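Local coordinates for Cas13d (uncultured Ruminococcus sp, PDB 6IV9), which binds a CRISPR RNA guide and, through two HEPN domains, governs maturation of that RNA and cleavage of target RNA, at residues 304-308 / 497-501; 583-588 / 622-627; 793-797 / 898-902. The protein carries 2 engineered substitutions. One frame throughout, in Å; residues are numbered along the deposited sequence.

The three contacts follow one another along the chain, each closing before the next opens, and no helix is shared between them. Interaction 1 lies nearest the centre of the chain, joining helix 306-309 to helix 497-505, its nearest atom about 14 Å from the bound RNA. Interaction 2 joins helices 581-591 and 617-627, and interaction 3 the starts of helices 795-799 and 901-908; both border the RNA. The centres of interactions 1 and 2 are about 36 Å apart, those of 1 and 3 about 34 Å, and those of 2 and 3 about 49 Å. Interactions 2 and 3 lie on opposite sides of the chain's centre, so helix joints border the guide at two distant places.

Interaction 1: 304-308 / 497-501; sequences YSFIN and YFSKM
Met501 and Phe306 form a Met-aromatic contact where the short helix 306-309 meets the first turn of helix 497-505. Met501 SD lies 3.5 Å from Phe306 CZ. It approaches the ring obliquely, 58° off the ring normal. The methionine chain runs out straight to its sulfur, with CG anti to the backbone N (chi1 179°), and bends at chi3, beyond the touching atom. The same sulfur is 4.3 Å from Ile307 CB, so it meets two neighbouring residues.

Ile307 crosses Tyr497 at about a right angle. Its CG2 branch rests 3.9 Å from Tyr497 CB and also comes near the backbone N of Phe498. Further along, Tyr304 and Phe498 lie side by side and point the same way. Phe498 CE1 sits at the edge of the Tyr304 ring, 4.1 Å from Tyr304 CD1. Ile283 of helix 267-291 touches all three of Phe306, Ile307 and Met501. The two tyrosine hydroxyls bond outside the contact, Tyr304 to Glu180 and Tyr497 to Asp319.

The exposed end is different. Asn308 reaches the start of the helix through two waters. One water donates to Asn308 OD1 at 3.2 Å and accepts from Tyr497 N at 2.9 Å. The other accepts both from Asn308 ND2 at 3.1 Å and from Phe498 N at 2.9 Å. Each end of the amide has its own water, which probably favours this orientation of the group.

The contact therefore has two chemistries. Dispersion and sulfur-aromatic packing hold its buried part. At its margin, two waters link the backbone N-H groups of Tyr497 and Phe498 to the Asn308 amide.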
loop_
_atom_site.group_PDB
_atom_site.type_symbol
_atom_site.label_atom_id
_atom_site.label_comp_id
_atom_site.label_asym_id
_atom_site.label_seq_id
_atom_site.Cartn_x
_atom_site.Cartn_y
_atom_site.Cartn_z
ATOM N N TYR A 304 14.722 8.266 -10.538
ATOM C CA TYR A 304 14.930 6.954 -11.184
ATOM C C TYR A 304 16.392 6.650 -11.482
ATOM O O TYR A 304 16.657 5.537 -11.820
ATOM C CB TYR A 304 14.052 6.879 -12.428
ATOM C CG TYR A 304 12.613 7.173 -12.115
ATOM C CD1 TYR A 304 11.857 6.268 -11.406
ATOM C CD2 TYR A 304 12.025 8.364 -12.475
ATOM C CE1 TYR A 304 10.542 6.525 -11.080
ATOM C CE2 TYR A 304 10.707 8.636 -12.168
ATOM C CZ TYR A 304 9.962 7.709 -11.471
ATOM O OH TYR A 304 8.667 7.940 -11.157
ATOM N N SER A 305 17.284 7.619 -11.361
ATOM C CA SER A 305 18.703 7.363 -11.705
ATOM C C SER A 305 19.641 7.439 -10.499
ATOM O O SER A 305 20.666 6.810 -10.548
ATOM C CB SER A 305 19.136 8.339 -12.747
ATOM O OG SER A 305 19.061 9.649 -12.249
ATOM N N PHE A 306 19.230 8.101 -9.427
ATOM C CA PHE A 306 20.146 8.407 -8.299
ATOM C C PHE A 306 20.771 7.157 -7.688
ATOM O O PHE A 306 21.928 7.234 -7.334
ATOM C CB PHE A 306 19.478 9.312 -7.263
ATOM C CG PHE A 306 18.742 8.581 -6.173
ATOM C CD1 PHE A 306 19.426 8.073 -5.090
ATOM C CD2 PHE A 306 17.397 8.295 -6.286
ATOM C CE1 PHE A 306 18.774 7.365 -4.102
ATOM C CE2 PHE A 306 16.745 7.580 -5.299
ATOM C CZ PHE A 306 17.431 7.121 -4.209
ATOM N N ILE A 307 20.027 6.066 -7.581
ATOM C CA ILE A 307 20.560 4.875 -6.863
ATOM C C ILE A 307 21.795 4.329 -7.567
ATOM O O ILE A 307 22.597 3.731 -6.892
ATOM C CB ILE A 307 19.503 3.798 -6.581
ATOM C CG1 ILE A 307 19.937 2.901 -5.425
ATOM C CG2 ILE A 307 19.171 2.998 -7.816
ATOM C CD1 ILE A 307 20.183 3.639 -4.150
ATOM N N ASN A 308 21.865 4.480 -8.884
ATOM C CA ASN A 308 23.020 3.973 -9.663
ATOM C C ASN A 308 24.122 5.030 -9.780
ATOM O O ASN A 308 25.171 4.682 -10.243
ATOM C CB ASN A 308 22.579 3.505 -11.049
ATOM C CG ASN A 308 21.567 2.387 -10.983
ATOM O OD1 ASN A 308 21.910 1.245 -10.762
ATOM N ND2 ASN A 308 20.311 2.720 -11.146
ATOM N N TYR A 497 19.109 -2.336 -8.931
ATOM C CA TYR A 497 19.220 -1.527 -7.695
ATOM C C TYR A 497 17.876 -0.870 -7.381
ATOM O O TYR A 497 17.533 -0.735 -6.228
ATOM C CB TYR A 497 20.471 -0.658 -7.710
ATOM C CG TYR A 497 21.674 -1.490 -7.372
ATOM C CD1 TYR A 497 21.877 -1.940 -6.089
ATOM C CD2 TYR A 497 22.534 -1.930 -8.352
ATOM C CE1 TYR A 497 22.943 -2.756 -5.764
ATOM C CE2 TYR A 497 23.612 -2.741 -8.048
ATOM C CZ TYR A 497 23.820 -3.155 -6.749
ATOM O OH TYR A 497 24.860 -3.965 -6.446
ATOM N N PHE A 498 17.132 -0.501 -8.413
ATOM C CA PHE A 498 15.826 0.144 -8.151
ATOM C C PHE A 498 14.929 -0.834 -7.385
ATOM O O PHE A 498 14.311 -0.417 -6.437
ATOM C CB PHE A 498 15.179 0.640 -9.441
ATOM C CG PHE A 498 13.876 1.347 -9.191
ATOM C CD1 PHE A 498 13.844 2.699 -8.923
ATOM C CD2 PHE A 498 12.690 0.645 -9.161
ATOM C CE1 PHE A 498 12.647 3.336 -8.661
ATOM C CE2 PHE A 498 11.493 1.287 -8.909
ATOM C CZ PHE A 498 11.478 2.630 -8.651
ATOM N N SER A 499 14.912 -2.100 -7.797
ATOM C CA SER A 499 14.104 -3.160 -7.146
ATOM C C SER A 499 14.588 -3.363 -5.711
ATOM O O SER A 499 13.781 -3.466 -4.839
ATOM C CB SER A 499 14.205 -4.442 -7.914
ATOM O OG SER A 499 13.853 -4.249 -9.255
ATOM N N LYS A 500 15.897 -3.401 -5.523
ATOM C CA LYS A 500 16.499 -3.581 -4.183
ATOM C C LYS A 500 16.151 -2.376 -3.301
ATOM O O LYS A 500 16.002 -2.542 -2.122
ATOM C CB LYS A 500 17.985 -3.926 -4.317
ATOM C CG LYS A 500 18.243 -5.276 -4.958
ATOM C CD LYS A 500 19.700 -5.676 -5.018
ATOM C CE LYS A 500 20.403 -5.265 -6.285
ATOM N NZ LYS A 500 21.579 -6.114 -6.559
ATOM N N MET A 501 16.084 -1.192 -3.896
ATOM C CA MET A 501 15.737 0.025 -3.135
ATOM C C MET A 501 14.303 -0.112 -2.629
ATOM O O MET A 501 14.057 0.232 -1.509
ATOM C CB MET A 501 15.841 1.265 -4.011
ATOM C CG MET A 501 15.482 2.511 -3.296
ATOM S SD MET A 501 15.855 3.955 -4.276
ATOM C CE MET A 501 14.637 3.835 -5.571
HETATM O O HOH W 1 20.646 -1.607 -11.302
HETATM O O HOH W 2 18.197 0.435 -10.979
#

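Interaction 2: 583-588 / 622-627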
loop_
_atom_site.group_PDB
_atom_site.type_symbol
_atom_site.label_atom_id
_atom_site.label_comp_id
_atom_site.label_asym_id
_atom_site.label_seq_id
_atom_site.Cartn_x
_atom_site.Cartn_y
_atom_site.Cartn_z
ATOM N N MET A 583 10.801 -1.397 24.382
ATOM C CA MET A 583 9.629 -2.134 23.867
ATOM C C MET A 583 8.737 -2.592 25.020
ATOM O O MET A 583 7.538 -2.518 24.888
ATOM C CB MET A 583 10.095 -3.318 23.033
ATOM C CG MET A 583 10.830 -2.862 21.806
ATOM S SD MET A 583 11.607 -4.204 20.967
ATOM C CE MET A 583 12.399 -3.278 19.657
ATOM N N PHE A 584 9.338 -3.058 26.105
ATOM C CA PHE A 584 8.547 -3.502 27.277
ATOM C C PHE A 584 7.798 -2.306 27.847
ATOM O O PHE A 584 6.666 -2.437 28.216
ATOM C CB PHE A 584 9.429 -4.215 28.296
ATOM C CG PHE A 584 9.833 -5.591 27.851
ATOM C CD1 PHE A 584 8.892 -6.587 27.712
ATOM C CD2 PHE A 584 11.139 -5.875 27.526
ATOM C CE1 PHE A 584 9.256 -7.841 27.273
ATOM C CE2 PHE A 584 11.502 -7.135 27.099
ATOM C CZ PHE A 584 10.561 -8.116 26.974
ATOM N N ARG A 585 8.455 -1.158 27.903
ATOM C CA ARG A 585 7.745 0.039 28.400
ATOM C C ARG A 585 6.589 0.357 27.446
ATOM O O ARG A 585 5.530 0.667 27.927
ATOM C CB ARG A 585 8.686 1.233 28.533
ATOM C CG ARG A 585 7.948 2.527 28.816
ATOM C CD ARG A 585 8.839 3.728 29.011
ATOM N NE ARG A 585 9.593 3.673 30.247
ATOM C CZ ARG A 585 9.140 4.063 31.421
ATOM N NH1 ARG A 585 7.941 4.590 31.535
ATOM N NH2 ARG A 585 9.887 3.917 32.489
ATOM N N ASP A 586 6.816 0.250 26.140
ATOM C CA ASP A 586 5.746 0.542 25.159
ATOM C C ASP A 586 4.585 -0.427 25.398
ATOM O O ASP A 586 3.472 0.019 25.438
ATOM C CB ASP A 586 6.261 0.418 23.724
ATOM C CG ASP A 586 7.140 1.562 23.259
ATOM O OD1 ASP A 586 7.095 2.620 23.880
ATOM O OD2 ASP A 586 7.857 1.372 22.295
ATOM N N ALA A 587 4.878 -1.709 25.575
ATOM C CA ALA A 587 3.817 -2.717 25.780
ATOM C C ALA A 587 3.041 -2.488 27.080
ATOM O O ALA A 587 1.836 -2.466 27.037
ATOM C CB ALA A 587 4.403 -4.097 25.726
ATOM N N LEU A 588 3.723 -2.292 28.197
ATOM C CA LEU A 588 3.004 -2.058 29.471
ATOM C C LEU A 588 2.180 -0.770 29.388
ATOM O O LEU A 588 1.090 -0.777 29.851
ATOM C CB LEU A 588 4.022 -1.987 30.609
ATOM C CG LEU A 588 4.345 -3.322 31.262
ATOM C CD1 LEU A 588 4.793 -4.341 30.245
ATOM C CD2 LEU A 588 5.381 -3.155 32.352
ATOM N N ILE A 622 4.163 -11.104 27.411
ATOM C CA ILE A 622 4.100 -9.729 26.846
ATOM C C ILE A 622 4.799 -9.698 25.483
ATOM O O ILE A 622 4.308 -9.057 24.585
ATOM C CB ILE A 622 4.708 -8.714 27.830
ATOM C CG1 ILE A 622 3.908 -8.648 29.128
ATOM C CG2 ILE A 622 4.833 -7.343 27.207
ATOM C CD1 ILE A 622 2.595 -7.956 28.973
ATOM N N THR A 623 5.939 -10.361 25.375
ATOM C CA THR A 623 6.659 -10.374 24.090
ATOM C C THR A 623 5.816 -11.053 23.009
ATOM O O THR A 623 5.657 -10.475 21.961
ATOM C CB THR A 623 7.968 -11.157 24.240
ATOM O OG1 THR A 623 8.799 -10.483 25.174
ATOM C CG2 THR A 623 8.686 -11.332 22.926
ATOM N N ASN A 624 5.293 -12.239 23.286
ATOM C CA ASN A 624 4.502 -12.992 22.286
ATOM C C ASN A 624 3.203 -12.288 21.907
ATOM O O ASN A 624 2.858 -12.329 20.757
ATOM C CB ASN A 624 4.090 -14.364 22.798
ATOM C CG ASN A 624 5.259 -15.291 22.998
ATOM O OD1 ASN A 624 6.389 -14.906 22.777
ATOM N ND2 ASN A 624 4.981 -16.505 23.416
ATOM N N ASN A 625 2.502 -11.710 22.875
ATOM C CA ASN A 625 1.158 -11.151 22.606
ATOM C C ASN A 625 1.144 -9.654 22.322
ATOM O O ASN A 625 0.147 -9.197 21.814
ATOM C CB ASN A 625 0.219 -11.502 23.746
ATOM C CG ASN A 625 0.032 -12.993 23.796
ATOM O OD1 ASN A 625 -0.685 -13.541 22.984
ATOM N ND2 ASN A 625 0.747 -13.646 24.682
ATOM N N VAL A 626 2.177 -8.926 22.699
ATOM C CA VAL A 626 2.111 -7.468 22.446
ATOM C C VAL A 626 3.252 -7.030 21.530
ATOM O O VAL A 626 2.980 -6.585 20.443
ATOM C CB VAL A 626 2.093 -6.673 23.760
ATOM C CG1 VAL A 626 1.924 -5.194 23.519
ATOM C CG2 VAL A 626 1.015 -7.185 24.693
ATOM N N ILE A 627 4.481 -7.225 21.979
ATOM C CA ILE A 627 5.670 -6.752 21.227
ATOM C C ILE A 627 5.718 -7.409 19.850
ATOM O O ILE A 627 6.024 -6.723 18.920
ATOM C CB ILE A 627 6.963 -6.993 22.027
ATOM C CG1 ILE A 627 6.977 -6.189 23.328
ATOM C CG2 ILE A 627 8.172 -6.708 21.163
ATOM C CD1 ILE A 627 8.099 -6.528 24.263
#
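Ala587 meets Val626 and Ile622 in the tightest part of this crossing of two helices. The axes of the two segments come within 9.9 Å, at 66°. Ala587 CB is 3.5 Å from Val626 CG1, closer than usual for two carbons, and 3.6 Å from Ile622 CG2. This small side chain probably allows Ala587 CA to come within 6.0 Å of Val626 CA. A pi-turn lies at 623-627, where Ile622 O accepts from both Val626 N and Ile627 N.

Phe584 flanks the alanine. Its chi1 of -74° sets CG opposite the carbonyl carbon and places the ring beside Ile627 and Thr623. Ile627 CD1 sits over one face, 3.8 Å from the Phe584 ring centroid and 26° off the normal, a CH-pi contact. At the ring edge, Thr623 OG1 is 3.4 Å from Phe584 CE1; this hydroxyl is bonded to Arg619 O. The ring also reaches Ile602 and Leu606 of helix 599-606. A serine for Phe584 would probably leave the Ile627 methyl without the ring face it covers and open a gap toward helix 599-606.

Packing is looser at the two ends. Leu588 CD1 stands 4.3 Å from Ile622 CG2, and Met583 CB is 4.0 Å from Ile627 CD1. Asn624 and Asn625 lie on the partly exposed side of helix 617-627, where Asn624 packs on an RNA phosphate.

Other helices surround the pair. Val626 also touches Phe632 of helix 630-638 and Ile724 of the long helix 713-760. Asp586 of helix 581-591 makes a salt bridge with Arg253 and touches helix 630-638.

Interaction 3: 793-797 / 898-902. With nucleotides of chain B.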
loop_
_atom_site.group_PDB
_atom_site.type_symbol
_atom_site.label_atom_id
_atom_site.label_comp_id
_atom_site.label_asym_id
_atom_site.label_seq_id
_atom_site.Cartn_x
_atom_site.Cartn_y
_atom_site.Cartn_z
ATOM N N SER A 793 -6.641 25.745 -20.803
ATOM C CA SER A 793 -5.870 24.492 -20.663
ATOM C C SER A 793 -6.656 23.483 -19.824
ATOM O O SER A 793 -6.804 22.368 -20.240
ATOM C CB SER A 793 -4.573 24.795 -20.007
ATOM O OG SER A 793 -3.598 25.103 -20.966
ATOM N N ASN A 794 -7.193 23.931 -18.699
ATOM C CA ASN A 794 -7.906 23.041 -17.755
ATOM C C ASN A 794 -9.358 22.852 -18.196
ATOM O O ASN A 794 -10.108 23.787 -18.139
ATOM C CB ASN A 794 -7.823 23.626 -16.350
ATOM C CG ASN A 794 -8.396 22.711 -15.303
ATOM O OD1 ASN A 794 -9.577 22.446 -15.305
ATOM N ND2 ASN A 794 -7.555 22.233 -14.419
ATOM N N LEU A 795 -9.687 21.661 -18.676
ATOM C CA LEU A 795 -11.051 21.297 -19.128
ATOM C C LEU A 795 -12.024 21.127 -17.963
ATOM O O LEU A 795 -13.188 21.324 -18.181
ATOM C CB LEU A 795 -11.017 20.045 -20.004
ATOM C CG LEU A 795 -10.019 20.070 -21.152
ATOM C CD1 LEU A 795 -10.240 18.900 -22.084
ATOM C CD2 LEU A 795 -10.075 21.379 -21.899
ATOM N N PHE A 796 -11.551 20.693 -16.801
ATOM C CA PHE A 796 -12.524 20.461 -15.712
ATOM C C PHE A 796 -13.243 21.770 -15.391
ATOM O O PHE A 796 -14.445 21.775 -15.315
ATOM C CB PHE A 796 -11.808 20.046 -14.428
ATOM C CG PHE A 796 -11.199 18.668 -14.414
ATOM C CD1 PHE A 796 -11.982 17.540 -14.556
ATOM C CD2 PHE A 796 -9.849 18.503 -14.205
ATOM C CE1 PHE A 796 -11.421 16.279 -14.522
ATOM C CE2 PHE A 796 -9.290 17.241 -14.173
ATOM C CZ PHE A 796 -10.080 16.137 -14.330
ATOM N N LEU A 797 -12.486 22.831 -15.174
ATOM C CA LEU A 797 -13.051 24.161 -14.855
ATOM C C LEU A 797 -13.772 24.792 -16.052
ATOM O O LEU A 797 -14.785 25.413 -15.839
ATOM C CB LEU A 797 -11.923 25.049 -14.337
ATOM C CG LEU A 797 -11.307 24.572 -13.029
ATOM C CD1 LEU A 797 -10.137 25.439 -12.636
ATOM C CD2 LEU A 797 -12.344 24.541 -11.928
ATOM N N GLY A 898 -9.015 22.452 -6.115
ATOM C CA GLY A 898 -10.213 22.733 -6.921
ATOM C C GLY A 898 -10.007 22.553 -8.411
ATOM O O GLY A 898 -10.944 22.211 -9.074
ATOM N N TYR A 899 -8.794 22.755 -8.898
ATOM C CA TYR A 899 -8.489 22.638 -10.344
ATOM C C TYR A 899 -8.731 21.209 -10.847
ATOM O O TYR A 899 -8.880 21.053 -12.031
ATOM C CB TYR A 899 -7.090 23.166 -10.630
ATOM C CG TYR A 899 -6.031 22.237 -10.125
ATOM C CD1 TYR A 899 -5.637 22.261 -8.805
ATOM C CD2 TYR A 899 -5.468 21.298 -10.959
ATOM C CE1 TYR A 899 -4.679 21.389 -8.335
ATOM C CE2 TYR A 899 -4.510 20.419 -10.511
ATOM C CZ TYR A 899 -4.127 20.457 -9.189
ATOM O OH TYR A 899 -3.197 19.593 -8.740
ATOM N N ASN A 900 -8.606 20.202 -9.991
ATOM C CA ASN A 900 -8.939 18.808 -10.376
ATOM C C ASN A 900 -10.298 18.547 -9.730
ATOM O O ASN A 900 -10.341 18.240 -8.558
ATOM C CB ASN A 900 -7.875 17.815 -9.919
ATOM C CG ASN A 900 -8.097 16.432 -10.480
ATOM O OD1 ASN A 900 -9.143 15.857 -10.303
ATOM N ND2 ASN A 900 -7.116 15.906 -11.173
ATOM N N ILE A 901 -11.362 18.678 -10.501
ATOM C CA ILE A 901 -12.725 18.625 -9.914
ATOM C C ILE A 901 -13.018 17.282 -9.239
ATOM O O ILE A 901 -13.546 17.311 -8.161
ATOM C CB ILE A 901 -13.766 19.003 -10.975
ATOM C CG1 ILE A 901 -13.709 20.499 -11.262
ATOM C CG2 ILE A 901 -15.144 18.570 -10.547
ATOM C CD1 ILE A 901 -14.172 21.328 -10.120
ATOM N N PRO A 902 -12.729 16.120 -9.847
ATOM C CA PRO A 902 -13.016 14.853 -9.201
ATOM C C PRO A 902 -12.243 14.710 -7.882
ATOM O O PRO A 902 -12.801 14.238 -6.962
ATOM C CB PRO A 902 -12.592 13.820 -10.248
ATOM C CG PRO A 902 -12.728 14.556 -11.533
ATOM C CD PRO A 902 -12.248 15.950 -11.201
ATOM P P U B 25 -7.521 12.273 -18.622
ATOM O OP1 U B 25 -8.589 12.240 -19.663
ATOM O OP2 U B 25 -7.211 13.495 -17.892
ATOM O "O5'" U B 25 -8.055 11.176 -17.630
ATOM C "C5'" U B 25 -7.533 11.133 -16.289
ATOM C "C4'" U B 25 -8.507 11.774 -15.323
ATOM O "O4'" U B 25 -9.789 11.197 -15.589
ATOM C "C3'" U B 25 -8.273 11.388 -13.857
ATOM O "O3'" U B 25 -7.396 12.251 -13.201
ATOM C "C2'" U B 25 -9.645 11.510 -13.227
ATOM O "O2'" U B 25 -9.837 12.827 -12.755
ATOM C "C1'" U B 25 -10.588 11.330 -14.425
ATOM N N1 U B 25 -11.436 10.150 -14.317
ATOM C C2 U B 25 -12.485 10.252 -13.430
ATOM O O2 U B 25 -12.621 11.200 -12.696
ATOM N N3 U B 25 -13.318 9.179 -13.403
ATOM C C4 U B 25 -13.254 8.056 -14.192
ATOM O O4 U B 25 -14.102 7.181 -14.060
ATOM C C5 U B 25 -12.132 8.012 -15.069
ATOM C C6 U B 25 -11.269 9.030 -15.085
ATOM P P C B 3 -20.714 15.185 -11.414
ATOM O OP1 C B 3 -20.969 16.576 -11.341
ATOM O OP2 C B 3 -21.600 14.322 -12.096
ATOM O "O5'" C B 3 -19.289 14.956 -12.053
ATOM C "C5'" C B 3 -18.171 15.751 -11.718
ATOM C "C4'" C B 3 -16.998 15.378 -12.590
ATOM O "O4'" C B 3 -16.583 14.028 -12.304
ATOM C "C3'" C B 3 -17.241 15.362 -14.088
ATOM O "O3'" C B 3 -17.284 16.660 -14.639
ATOM C "C2'" C B 3 -16.079 14.501 -14.557
ATOM O "O2'" C B 3 -14.839 15.145 -14.513
ATOM C "C1'" C B 3 -16.055 13.438 -13.465
ATOM N N1 C B 3 -16.819 12.226 -13.765
ATOM C C2 C B 3 -16.209 11.231 -14.523
ATOM O O2 C B 3 -15.066 11.417 -14.936
ATOM N N3 C B 3 -16.890 10.098 -14.793
ATOM C C4 C B 3 -18.126 9.936 -14.328
ATOM N N4 C B 3 -18.743 8.788 -14.590
ATOM C C5 C B 3 -18.767 10.929 -13.541
ATOM C C6 C B 3 -18.080 12.044 -13.278
ATOM P P A B 26 -6.501 11.764 -11.996
ATOM O OP1 A B 26 -5.718 12.927 -11.533
ATOM O OP2 A B 26 -5.915 10.449 -12.314
ATOM O "O5'" A B 26 -7.573 11.428 -10.864
ATOM C "C5'" A B 26 -8.186 12.427 -10.072
ATOM C "C4'" A B 26 -9.116 11.797 -9.072
ATOM O "O4'" A B 26 -10.154 11.112 -9.811
ATOM C "C3'" A B 26 -8.582 10.676 -8.178
ATOM O "O3'" A B 26 -7.969 11.177 -6.963
ATOM C "C2'" A B 26 -9.845 9.861 -7.843
ATOM O "O2'" A B 26 -10.359 10.103 -6.510
ATOM C "C1'" A B 26 -10.858 10.309 -8.913
ATOM N N9 A B 26 -11.432 9.190 -9.660
ATOM C C8 A B 26 -10.810 8.408 -10.600
ATOM N N7 A B 26 -11.526 7.384 -10.991
ATOM C C5 A B 26 -12.720 7.530 -10.299
ATOM C C6 A B 26 -13.880 6.753 -10.248
ATOM N N6 A B 26 -14.089 5.681 -11.018
ATOM N N1 A B 26 -14.846 7.122 -9.377
ATOM C C2 A B 26 -14.654 8.220 -8.644
ATOM N N3 A B 26 -13.575 8.994 -8.558
ATOM C C4 A B 26 -12.667 8.635 -9.467
#
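Phe796 runs from the protein joint to the bound RNA, in contact with 899-902 along its length. Its CB packs 3.7 Å from Ile901 CG1. CG lies below Ile901 N, a buried amide with no partner in the model. On one flank, CD2 is 3.5 Å from Tyr899 O, and CE2 runs beside the Asn900 amide. On the other flank, CD1 and CE1 lie under Pro902, whose CD is 3.4 Å from Phe796 CE1. Pro902 CD covers the same face as Ile901 N, a CH-pi contact 27° off the ring normal. O2' of C3 of chain B meets the ring edge, 3.6 Å from Phe796 CE1; O2' of U25 of chain B approaches obliquely, 3.7 Å from Phe796 CZ.

Asn794 ties the two chain pieces with its amide. Its ND2 donates to Tyr899 O at 3.0 Å and is also bonded to Tyr759 OH. Its OD1 accepts from Leu797 N at 2.9 Å, nearly straight at 177°, the N-cap bond of helix 795-799. With chi1 at -174°, the side chain extends opposite its own N, which brings ND2 to Tyr899 O. Leu797 packs with CD1 on Tyr899 and CD2 on Ile901 CD1.

Asn900 is the N-cap of the other helix: its OD1 accepts from Arg903 N. Its ND2 makes a weak bond, 3.3 Å to OP1 of A26 of chain B.

Two capped helix starts are thus joined chiefly by the Phe796 ring, the Asn794 amide and Leu797. The RNA contacts are mostly packing against sugars, with Pro902 also against U25 O2 and one weak bond to a phosphate oxygen.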